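Cell division control protein 45 cdc45 putative (Entamoeba histolytica, PDB 6CC2) probably acts in DNA replication as the Cdc45 component of the replicative helicase complex, as in other eukaryotes, and may switch between conformations. Local coordinates at residues 56-61 against 515-520; 78-83 against 99-104; 88-93 against 111-116; 176-181 against 486-491. One frame throughout, in Å; residues are numbered along the deposited sequence.

Interaction 1 of 4, residues 56-61 against 515-520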
# COMPACT_ATOMS: atom_id res chain seq x y z
N VAL A 56 -15.58 8.15 4.99
CA VAL A 56 -16.27 7.07 4.30
C VAL A 56 -15.22 6.16 3.69
O VAL A 56 -14.73 6.41 2.59
CB VAL A 56 -17.22 7.62 3.23
CG1 VAL A 56 -17.95 6.47 2.55
CG2 VAL A 56 -18.21 8.60 3.84
N PRO A 57 -14.87 5.08 4.36
CA PRO A 57 -13.90 4.13 3.75
C PRO A 57 -14.56 3.37 2.61
O PRO A 57 -15.57 2.70 2.80
CB PRO A 57 -13.53 3.20 4.91
CG PRO A 57 -13.90 3.96 6.16
CD PRO A 57 -15.15 4.74 5.77
N VAL A 58 -13.99 3.49 1.41
CA VAL A 58 -14.54 2.84 0.22
C VAL A 58 -13.54 1.84 -0.32
O VAL A 58 -12.34 2.15 -0.43
CB VAL A 58 -14.93 3.86 -0.88
CG1 VAL A 58 -16.11 4.69 -0.41
CG2 VAL A 58 -13.72 4.74 -1.26
N ASN A 59 -14.05 0.67 -0.71
CA ASN A 59 -13.24 -0.42 -1.24
C ASN A 59 -13.34 -0.57 -2.76
O ASN A 59 -12.53 -1.29 -3.34
CB ASN A 59 -13.65 -1.74 -0.57
CG ASN A 59 -15.16 -2.04 -0.68
OD1 ASN A 59 -16.01 -1.14 -0.58
ND2 ASN A 59 -15.49 -3.32 -0.86
N ASN A 60 -14.32 0.08 -3.40
CA ASN A 60 -14.49 0.03 -4.85
C ASN A 60 -15.43 1.17 -5.24
O ASN A 60 -15.99 1.86 -4.39
CB ASN A 60 -15.02 -1.34 -5.29
CG ASN A 60 -16.32 -1.70 -4.61
OD1 ASN A 60 -17.32 -0.96 -4.70
ND2 ASN A 60 -16.33 -2.87 -3.94
N TYR A 61 -15.61 1.35 -6.55
CA TYR A 61 -16.42 2.47 -7.01
C TYR A 61 -17.91 2.22 -6.85
O TYR A 61 -18.69 3.20 -6.81
CB TYR A 61 -16.09 2.82 -8.46
CG TYR A 61 -14.77 3.50 -8.60
CD1 TYR A 61 -14.53 4.72 -7.99
CD2 TYR A 61 -13.75 2.94 -9.34
CE1 TYR A 61 -13.32 5.36 -8.11
CE2 TYR A 61 -12.52 3.57 -9.48
CZ TYR A 61 -12.31 4.79 -8.86
OH TYR A 61 -11.10 5.42 -8.95
N LYS A 515 -15.01 -7.31 -4.87
CA LYS A 515 -14.09 -6.61 -5.74
C LYS A 515 -13.54 -5.42 -4.99
O LYS A 515 -14.21 -4.81 -4.16
CB LYS A 515 -14.76 -6.18 -7.05
CG LYS A 515 -15.69 -5.00 -6.97
CD LYS A 515 -16.13 -4.54 -8.36
CE LYS A 515 -14.96 -3.97 -9.17
NZ LYS A 515 -15.38 -3.44 -10.50
N SER A 516 -12.29 -5.12 -5.27
CA SER A 516 -11.63 -3.93 -4.76
C SER A 516 -11.21 -3.08 -5.95
O SER A 516 -11.59 -3.35 -7.09
CB SER A 516 -10.45 -4.31 -3.88
OG SER A 516 -9.38 -4.74 -4.69
N PHE A 517 -10.38 -2.09 -5.70
CA PHE A 517 -9.85 -1.29 -6.80
C PHE A 517 -8.79 -2.06 -7.61
O PHE A 517 -8.47 -1.65 -8.73
CB PHE A 517 -9.25 0.00 -6.27
CG PHE A 517 -10.26 0.94 -5.70
CD1 PHE A 517 -11.11 1.68 -6.53
CD2 PHE A 517 -10.39 1.10 -4.32
CE1 PHE A 517 -12.03 2.53 -6.02
CE2 PHE A 517 -11.34 1.97 -3.80
CZ PHE A 517 -12.16 2.69 -4.64
N ASP A 518 -8.20 -3.15 -7.07
CA ASP A 518 -7.19 -3.89 -7.82
C ASP A 518 -7.33 -5.41 -7.74
O ASP A 518 -6.37 -6.13 -8.08
CB ASP A 518 -5.77 -3.51 -7.32
CG ASP A 518 -5.60 -3.72 -5.83
OD1 ASP A 518 -6.39 -4.47 -5.22
OD2 ASP A 518 -4.67 -3.13 -5.25
N SER A 519 -8.48 -5.93 -7.33
CA SER A 519 -8.62 -7.36 -7.18
C SER A 519 -10.08 -7.76 -7.28
O SER A 519 -10.99 -6.95 -7.09
CB SER A 519 -8.04 -7.82 -5.84
OG SER A 519 -8.84 -7.34 -4.76
N PHE A 520 -10.29 -9.04 -7.53
CA PHE A 520 -11.61 -9.64 -7.67
C PHE A 520 -11.60 -11.02 -7.03
O PHE A 520 -10.58 -11.71 -7.03
CB PHE A 520 -12.02 -9.81 -9.16
CG PHE A 520 -11.82 -8.59 -9.98
CD1 PHE A 520 -10.58 -8.28 -10.49
CD2 PHE A 520 -12.90 -7.73 -10.25
CE1 PHE A 520 -10.39 -7.14 -11.26
CE2 PHE A 520 -12.71 -6.60 -11.02
CZ PHE A 520 -11.45 -6.30 -11.52

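Interaction 2 of 4, residues 78-83 against 99-104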
# COMPACT_ATOMS: atom_id res chain seq x y z
N HIS A 78 -21.97 19.17 2.52
CA HIS A 78 -21.81 20.23 1.53
C HIS A 78 -20.60 20.04 0.62
O HIS A 78 -20.57 20.62 -0.46
CB HIS A 78 -21.68 21.60 2.22
CG HIS A 78 -20.46 21.75 3.08
ND1 HIS A 78 -19.26 22.22 2.60
CD2 HIS A 78 -20.25 21.52 4.40
CE1 HIS A 78 -18.37 22.27 3.57
NE2 HIS A 78 -18.95 21.85 4.68
N THR A 79 -19.63 19.23 1.04
CA THR A 79 -18.40 19.05 0.30
C THR A 79 -18.01 17.58 0.43
O THR A 79 -18.17 16.99 1.50
CB THR A 79 -17.27 19.92 0.85
OG1 THR A 79 -17.63 21.29 0.79
CG2 THR A 79 -16.01 19.73 0.05
N VAL A 80 -17.48 17.01 -0.65
CA VAL A 80 -16.89 15.67 -0.60
C VAL A 80 -15.47 15.75 -1.13
O VAL A 80 -15.18 16.49 -2.08
CB VAL A 80 -17.71 14.64 -1.41
CG1 VAL A 80 -19.10 14.55 -0.85
CG2 VAL A 80 -17.72 14.98 -2.89
N PHE A 81 -14.58 14.99 -0.49
CA PHE A 81 -13.23 14.74 -0.96
C PHE A 81 -13.13 13.26 -1.31
O PHE A 81 -13.54 12.41 -0.51
CB PHE A 81 -12.19 15.06 0.11
CG PHE A 81 -11.97 16.51 0.31
CD1 PHE A 81 -12.83 17.25 1.12
CD2 PHE A 81 -10.90 17.15 -0.29
CE1 PHE A 81 -12.60 18.60 1.32
CE2 PHE A 81 -10.68 18.51 -0.09
CZ PHE A 81 -11.54 19.22 0.71
N PHE A 82 -12.60 12.96 -2.49
CA PHE A 82 -12.25 11.60 -2.89
C PHE A 82 -10.74 11.49 -2.80
O PHE A 82 -10.01 12.26 -3.45
CB PHE A 82 -12.74 11.32 -4.30
CG PHE A 82 -14.24 11.43 -4.47
CD1 PHE A 82 -15.11 11.01 -3.47
CD2 PHE A 82 -14.77 11.97 -5.62
CE1 PHE A 82 -16.48 11.10 -3.63
CE2 PHE A 82 -16.15 12.06 -5.79
CZ PHE A 82 -17.01 11.63 -4.78
N ILE A 83 -10.26 10.56 -1.96
CA ILE A 83 -8.84 10.44 -1.65
C ILE A 83 -8.27 9.15 -2.26
O ILE A 83 -8.69 8.05 -1.89
CB ILE A 83 -8.61 10.49 -0.13
CG1 ILE A 83 -9.10 11.83 0.43
CG2 ILE A 83 -7.13 10.26 0.21
CD1 ILE A 83 -9.04 11.93 1.95
N GLU A 99 -23.42 18.66 -9.28
CA GLU A 99 -23.14 20.08 -9.41
C GLU A 99 -23.74 20.92 -8.29
O GLU A 99 -23.48 22.13 -8.25
CB GLU A 99 -23.63 20.57 -10.77
CG GLU A 99 -23.20 19.65 -11.92
CD GLU A 99 -23.38 20.27 -13.29
OE1 GLU A 99 -22.69 19.84 -14.24
OE2 GLU A 99 -24.20 21.20 -13.43
N ASN A 100 -24.50 20.33 -7.37
CA ASN A 100 -24.98 21.04 -6.20
C ASN A 100 -24.00 21.00 -5.03
O ASN A 100 -24.08 21.86 -4.14
CB ASN A 100 -26.31 20.46 -5.73
CG ASN A 100 -27.39 20.54 -6.79
OD1 ASN A 100 -27.65 19.58 -7.51
ND2 ASN A 100 -28.03 21.70 -6.90
N ILE A 101 -23.10 20.03 -5.02
CA ILE A 101 -22.13 19.83 -3.95
C ILE A 101 -20.77 20.28 -4.46
O ILE A 101 -20.53 20.40 -5.66
CB ILE A 101 -22.12 18.36 -3.49
CG1 ILE A 101 -23.45 18.00 -2.81
CG2 ILE A 101 -20.95 18.06 -2.56
CD1 ILE A 101 -23.66 18.68 -1.47
N PHE A 102 -19.86 20.52 -3.52
CA PHE A 102 -18.46 20.79 -3.86
C PHE A 102 -17.70 19.47 -3.85
O PHE A 102 -17.66 18.78 -2.83
CB PHE A 102 -17.87 21.81 -2.88
CG PHE A 102 -18.43 23.19 -3.06
CD1 PHE A 102 -19.66 23.52 -2.51
CD2 PHE A 102 -17.74 24.15 -3.78
CE1 PHE A 102 -20.21 24.80 -2.70
CE2 PHE A 102 -18.27 25.41 -3.96
CZ PHE A 102 -19.50 25.74 -3.42
N VAL A 103 -17.12 19.12 -5.00
CA VAL A 103 -16.46 17.84 -5.20
C VAL A 103 -14.99 18.10 -5.43
O VAL A 103 -14.61 18.78 -6.40
CB VAL A 103 -17.07 17.07 -6.38
CG1 VAL A 103 -16.27 15.79 -6.64
CG2 VAL A 103 -18.54 16.75 -6.11
N TYR A 104 -14.15 17.57 -4.54
CA TYR A 104 -12.70 17.69 -4.65
C TYR A 104 -12.09 16.31 -4.71
O TYR A 104 -12.56 15.36 -4.06
CB TYR A 104 -12.11 18.49 -3.48
CG TYR A 104 -12.60 19.92 -3.47
CD1 TYR A 104 -12.17 20.82 -4.44
CD2 TYR A 104 -13.49 20.37 -2.51
CE1 TYR A 104 -12.62 22.13 -4.46
CE2 TYR A 104 -13.94 21.68 -2.52
CZ TYR A 104 -13.50 22.55 -3.49
OH TYR A 104 -13.96 23.86 -3.52

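Interaction 3 of 4, residues 88-93 against 111-116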
# COMPACT_ATOMS: atom_id res chain seq x y z
N SER A 88 -9.04 9.32 -12.10
CA SER A 88 -8.81 8.78 -13.43
C SER A 88 -10.04 8.10 -14.02
O SER A 88 -9.94 7.50 -15.10
CB SER A 88 -7.63 7.82 -13.41
OG SER A 88 -6.44 8.55 -13.09
N ILE A 89 -11.21 8.22 -13.40
CA ILE A 89 -12.44 7.72 -13.98
C ILE A 89 -13.35 8.90 -14.32
O ILE A 89 -13.15 10.02 -13.86
CB ILE A 89 -13.15 6.72 -13.06
CG1 ILE A 89 -13.62 7.41 -11.79
CG2 ILE A 89 -12.24 5.56 -12.74
CD1 ILE A 89 -14.62 6.59 -10.99
N ASP A 90 -14.37 8.62 -15.13
CA ASP A 90 -15.35 9.64 -15.54
C ASP A 90 -16.33 9.83 -14.39
O ASP A 90 -17.36 9.16 -14.31
CB ASP A 90 -16.04 9.21 -16.83
CG ASP A 90 -16.91 10.30 -17.42
OD1 ASP A 90 -17.18 11.29 -16.72
OD2 ASP A 90 -17.33 10.15 -18.59
N VAL A 91 -15.99 10.76 -13.49
CA VAL A 91 -16.75 10.95 -12.25
C VAL A 91 -18.18 11.37 -12.54
O VAL A 91 -19.12 10.89 -11.90
CB VAL A 91 -16.04 11.98 -11.35
CG1 VAL A 91 -16.97 12.43 -10.23
CG2 VAL A 91 -14.78 11.41 -10.79
N SER A 92 -18.37 12.30 -13.48
CA SER A 92 -19.72 12.74 -13.82
C SER A 92 -20.58 11.58 -14.30
O SER A 92 -21.76 11.50 -13.97
CB SER A 92 -19.65 13.84 -14.89
OG SER A 92 -20.95 14.27 -15.24
N GLU A 93 -20.00 10.68 -15.09
CA GLU A 93 -20.74 9.52 -15.56
C GLU A 93 -21.10 8.60 -14.41
O GLU A 93 -22.21 8.05 -14.36
CB GLU A 93 -19.92 8.78 -16.61
CG GLU A 93 -20.55 7.50 -17.13
CD GLU A 93 -19.77 6.90 -18.29
OE1 GLU A 93 -20.30 6.84 -19.41
OE2 GLU A 93 -18.60 6.50 -18.07
N PRO A 111 -2.75 9.49 -15.95
CA PRO A 111 -3.31 10.84 -16.12
C PRO A 111 -4.70 10.99 -15.50
O PRO A 111 -5.40 10.01 -15.29
CB PRO A 111 -3.38 11.02 -17.63
CG PRO A 111 -3.53 9.63 -18.16
CD PRO A 111 -2.67 8.79 -17.25
N PHE A 112 -5.10 12.23 -15.22
CA PHE A 112 -6.48 12.50 -14.86
C PHE A 112 -7.41 12.21 -16.04
O PHE A 112 -7.03 12.36 -17.21
CB PHE A 112 -6.64 13.95 -14.44
CG PHE A 112 -5.94 14.30 -13.16
CD1 PHE A 112 -6.10 13.53 -12.02
CD2 PHE A 112 -5.15 15.44 -13.09
CE1 PHE A 112 -5.46 13.88 -10.83
CE2 PHE A 112 -4.51 15.79 -11.91
CZ PHE A 112 -4.67 15.02 -10.79
N ASN A 113 -8.63 11.78 -15.73
CA ASN A 113 -9.65 11.64 -16.76
C ASN A 113 -9.92 13.00 -17.42
O ASN A 113 -10.11 14.00 -16.74
CB ASN A 113 -10.93 11.07 -16.16
CG ASN A 113 -12.08 11.03 -17.16
OD1 ASN A 113 -12.79 12.01 -17.34
ND2 ASN A 113 -12.26 9.89 -17.82
N LYS A 114 -9.96 13.01 -18.75
CA LYS A 114 -10.07 14.27 -19.48
C LYS A 114 -11.37 14.99 -19.17
O LYS A 114 -11.41 16.23 -19.12
CB LYS A 114 -9.91 14.03 -20.97
CG LYS A 114 -8.46 13.80 -21.40
CD LYS A 114 -8.36 13.29 -22.83
CE LYS A 114 -8.89 14.29 -23.84
NZ LYS A 114 -8.82 13.76 -25.23
N LEU A 115 -12.46 14.25 -18.99
CA LEU A 115 -13.73 14.91 -18.68
C LEU A 115 -13.75 15.44 -17.26
O LEU A 115 -14.41 16.44 -16.97
CB LEU A 115 -14.90 13.96 -18.93
CG LEU A 115 -15.08 13.52 -20.38
CD1 LEU A 115 -16.22 12.51 -20.49
CD2 LEU A 115 -15.34 14.70 -21.30
N ASN A 116 -12.99 14.80 -16.35
CA ASN A 116 -12.75 15.38 -15.03
C ASN A 116 -12.01 16.70 -15.15
O ASN A 116 -12.32 17.66 -14.43
CB ASN A 116 -11.94 14.42 -14.17
CG ASN A 116 -12.76 13.22 -13.64
OD1 ASN A 116 -13.93 13.05 -13.96
ND2 ASN A 116 -12.12 12.41 -12.83
O HOH W 1 -16.28 13.45 -15.33

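Interaction 4 of 4, residues 176-181 against 486-491. With EDO (1,2-ethanediol), chain E.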
# COMPACT_ATOMS: atom_id res chain seq x y z
N GLU A 176 -2.33 5.34 -15.69
CA GLU A 176 -1.16 4.67 -16.26
C GLU A 176 0.05 4.69 -15.35
O GLU A 176 0.98 3.92 -15.58
CB GLU A 176 -0.77 5.29 -17.62
CG GLU A 176 -1.83 5.17 -18.70
CD GLU A 176 -1.42 5.84 -20.00
OE1 GLU A 176 -0.21 6.09 -20.19
OE2 GLU A 176 -2.31 6.11 -20.83
N PHE A 177 0.09 5.54 -14.34
CA PHE A 177 1.22 5.58 -13.42
C PHE A 177 0.79 6.37 -12.19
O PHE A 177 -0.35 6.84 -12.11
CB PHE A 177 2.47 6.20 -14.08
CG PHE A 177 2.25 7.57 -14.63
CD1 PHE A 177 1.75 7.75 -15.89
CD2 PHE A 177 2.52 8.69 -13.85
CE1 PHE A 177 1.54 9.00 -16.40
CE2 PHE A 177 2.32 9.96 -14.38
CZ PHE A 177 1.82 10.10 -15.63
N TYR A 178 1.69 6.48 -11.22
CA TYR A 178 1.44 7.15 -9.96
C TYR A 178 2.36 8.35 -9.81
O TYR A 178 3.56 8.27 -10.11
CB TYR A 178 1.62 6.22 -8.74
CG TYR A 178 0.73 5.01 -8.79
CD1 TYR A 178 1.11 3.87 -9.51
CD2 TYR A 178 -0.47 4.99 -8.14
CE1 TYR A 178 0.30 2.78 -9.56
CE2 TYR A 178 -1.29 3.88 -8.18
CZ TYR A 178 -0.90 2.78 -8.91
OH TYR A 178 -1.72 1.66 -8.95
N SER A 179 1.77 9.47 -9.38
CA SER A 179 2.51 10.70 -9.15
C SER A 179 2.53 11.02 -7.66
O SER A 179 2.56 10.11 -6.81
CB SER A 179 1.88 11.83 -9.97
OG SER A 179 2.72 12.99 -9.96
N GLU A 180 2.47 12.31 -7.32
CA GLU A 180 2.70 12.75 -5.95
C GLU A 180 1.78 12.09 -4.93
O GLU A 180 0.57 11.93 -5.14
CB GLU A 180 2.52 14.27 -5.89
CG GLU A 180 3.02 14.91 -4.62
CD GLU A 180 3.14 16.41 -4.78
OE1 GLU A 180 2.17 17.02 -5.28
OE2 GLU A 180 4.20 16.97 -4.42
N SER A 181 2.36 11.74 -3.78
CA SER A 181 1.61 11.17 -2.66
C SER A 181 0.43 12.06 -2.29
O SER A 181 0.54 13.28 -2.33
CB SER A 181 2.57 11.04 -1.46
OG SER A 181 1.96 11.31 -0.23
N SER A 486 -4.02 -7.52 -9.40
CA SER A 486 -3.16 -6.74 -10.28
C SER A 486 -2.33 -5.79 -9.43
O SER A 486 -2.88 -4.92 -8.75
CB SER A 486 -4.00 -5.98 -11.30
OG SER A 486 -3.21 -5.14 -12.10
N SER A 487 -1.00 -5.98 -9.46
CA SER A 487 -0.13 -5.08 -8.66
C SER A 487 -0.02 -3.70 -9.30
O SER A 487 -0.31 -3.53 -10.49
CB SER A 487 1.24 -5.70 -8.50
OG SER A 487 2.00 -5.55 -9.68
N PRO A 488 0.45 -2.70 -8.55
CA PRO A 488 0.57 -1.36 -9.13
C PRO A 488 1.50 -1.29 -10.33
O PRO A 488 1.37 -0.39 -11.16
CB PRO A 488 1.10 -0.50 -7.96
CG PRO A 488 0.55 -1.21 -6.73
CD PRO A 488 0.62 -2.69 -7.07
N ILE A 489 2.47 -2.20 -10.43
CA ILE A 489 3.34 -2.22 -11.60
C ILE A 489 2.55 -2.47 -12.87
O ILE A 489 2.96 -2.03 -13.95
CB ILE A 489 4.45 -3.27 -11.39
CG1 ILE A 489 5.38 -2.85 -10.23
CG2 ILE A 489 5.26 -3.45 -12.67
CD1 ILE A 489 6.15 -1.60 -10.46
N SER A 490 1.42 -3.17 -12.78
CA SER A 490 0.61 -3.51 -13.94
C SER A 490 -0.58 -2.57 -14.14
O SER A 490 -1.53 -2.93 -14.85
CB SER A 490 0.10 -4.95 -13.83
OG SER A 490 1.14 -5.87 -13.54
N VAL A 491 -0.54 -1.37 -13.56
CA VAL A 491 -1.73 -0.51 -13.57
C VAL A 491 -2.13 -0.15 -15.00
O VAL A 491 -3.31 0.09 -15.26
CB VAL A 491 -1.46 0.75 -12.72
CG1 VAL A 491 -0.33 1.58 -13.31
CG2 VAL A 491 -2.74 1.62 -12.58
C1 EDO E . 7.29 9.93 -11.13
O1 EDO E . 6.13 9.80 -11.97
C2 EDO E . 6.86 10.05 -9.67
O2 EDO E . 6.12 8.89 -9.28

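Interaction 1 of 4, residues 56-61 against 515-520
Phe517 drives one edge of its ring into the face of Tyr61, an edge-to-face pair with planes at 82° and centroids 4.8 Å apart. The leading atom is Phe517 CE1, which stands over the centre of the tyrosine ring and lies 3.6 Å from Tyr61 CZ. One face of the same phenylalanine carries Asn60 CA, 3.8 Å from the ring centroid and close enough to the normal for a CH-pi contact. At the ring edge, near its plane, Val58 O approaches Phe517 CE2 to 3.5 Å, so residues 58-61 wrap the ring from several directions.

The polar tie is a nearly straight hydrogen bond, Asn60 ND2 to Lys515 O, 2.9 Å long with 164° at the hydrogen. Its donor lies above the carbonyl plane, whereas Lys515 O keeps close to the plane of the amide. A first torsion of 57° tucks the Asn60 amide over its own backbone; OD1 then caps Thr63 N at the start of helix 61-71 while ND2 faces Lys515. Beside it, Ser516 CA makes a CH...O contact of 3.1 Å with Asn59 O.

Further out, Ser516 OG accepts from Asp518 N (3.1 Å) in an ST turn and shares a 2.7 Å hydrogen bond with Ser519 OG, shaping the bend that presents Phe517. Tyr61 OH is anchored by Ala86 N. The contact joins the end of strand 53-57, an outermost strand of the parallel sheet, and the start of helix 61-71 to the turn between strands 514-515 and 519-525 at the border of the mixed sheet.

Interaction 2 of 4, residues 78-83 against 99-104
Four backbone hydrogen bonds stitch His78-Phe82 to Phe102-Tyr104 in parallel register. Phe102 N gives to His78 O at 3.1 Å, Val80 N to Phe102 O at 2.8 Å, and Tyr104 N to Val80 O and Phe82 N to Tyr104 O at 2.9 Å each. All four bonds are nearly straight, and the local strand axes diverge by only 15°. Val80 thus uses both its N-H and its carbonyl toward this neighbour, while Thr79 and Phe81 bond to strand 24-29.

On the face bearing Thr79, Phe81 and Tyr104, methyl CG2 of Thr79 meets the edge of the tyrosine ring, 3.6 Å from Tyr104 CD2. The Tyr104 ring also reaches Phe81, whose face lies beneath Tyr104 CD2; the two rings are inclined at 32°, an oblique pairing. Leu11 and Leu15 of helix 8-20 cover this side, and Arg18 binds Thr79 OG1 and His78 ND1 and makes a cation-pi contact with Phe102.

On the reverse face the Val80 and Val103 side chains run alongside each other, with their CG2 atoms 3.8 Å apart. Val103 CG1, placed anti to its backbone N (175°), reaches Phe82 CE2, also at 3.8 Å.

The chemistry is divided: main-chain bonds fix the register of this beta-alpha-beta unit, in which helix 91-95 links the strands, and side chains contribute mainly apolar packing, with Arg18 serving the polar ends.

Interaction 3 of 4, residues 88-93 against 111-116
The amides of Asn113 and Asn116 are the flat groups here, and the carbonyl of Ile89 meets both. Ile89 O lies over one face of the Asn113 amide, 3.6 Å from Asn113 CG. Toward Asn116 it comes in obliquely, out of the amide plane, and takes a weak, bent hydrogen bond from Asn116 ND2 at 2.8 Å (117° at the hydrogen). Val91 CG2 packs from the other side of the Asn116 plane, 3.5 Å from ND2. In the plane itself, Val91 N donates to a lone pair of Asn116 OD1 over 3.1 Å, with a nearly straight 163°.

A water adds a second link. It donates to Asn116 OD1 and to Asp90 OD1 and accepts from Ser92 N, joining the start of helix 91-95 to helix 114-118.

Both helix starts are capped. Asn113, with CG anti to its backbone N (174°), swings OD1 round to accept from Asn116 N at 3.0 Å and, weakly, from Leu115 N. Asp90 OD1 caps Glu93 N through a weak 3.3 Å bond. At the far end Ser88 OG donates to Pro111 O over 2.8 Å, from above the carbonyl plane.

Asn116 is buried, yet its amide is well supplied: OD1 accepts from Val91 N and the water, while ND2 spreads three weak bonds over Ile89 O and the carbonyls of Ala86 and Gly87. One amide thus ties the turn after strand 77-83 to the first turn of helix 114-118. The N-terminal end of helix 91-95 would probably stabilise negative charge on Asp90.

Interaction 4 of 4, residues 176-181 against 486-491
Tyr178 reaches Pro488 and Val491 with the outer end of its ring. Tyr178 CE1 lies 3.7 Å from Pro488 CB and 4.0 Å from Val491 CG1. The side chains of Tyr178 and Val491 advance from opposite directions, whereas Pro488 is crossed at a slant. The phenol oxygen joins the packing, with Tyr178 OH 3.8 Å from Val491 CG2. With Val491 CG1 set between its backbone N and carbonyl carbon (63°), that methyl is turned to the main chain of residue 176, 3.5 Å from Glu176 O.

Among contacts to polar atoms, Pro488 O sits at the edge of the tyrosine ring, near its plane, 3.7 Å from Tyr178 CE1. The same carbonyl accepts Val491 N at 3.2 Å, and Ser487 O accepts Ser490 N at 2.9 Å; these short-range bonds hold the 3-10 turn and bring Pro488 and Val491 to the same partner.

Outside the pair, Glu176 and Phe177 face Arg110 in a classic beta bulge, and the ring of His109 meets that of Tyr178. An ethanediol, probably from the crystallisation liquor, donates to Tyr178 O over 2.8 Å.

With 200 Å² buried and van der Waals contact as the interaction between the segments, this is a modest surface association. It joins the two-stranded sheet of 109-110 and 177-178 to the turn before helix 494-508 through apolar contact, with no hydrogen bond or ion pair found between the two segments.

Interaction 2 is the buried one, a backbone-bonded strand pair inside the parallel sheet; interaction 1 reaches the same sheet at its border strand, about 19 Å away between centres. Interaction 3 uses helix 91-95, the helix that links the two strands of interaction 2, yet regular main-chain bonds in one give way to side-chain amides, caps and a water in the other. Interactions 1 and 4 both bring segments more than 300 residues further along the chain back to earlier elements, and Asp518 O probably bonds Ser486 N between them. Aromatic packing with one amide bond serves interaction 1, while surface interaction 4 has apolar packing. Interaction 3 touches both, through Ile89 on Tyr61 and Pro111 on Glu176.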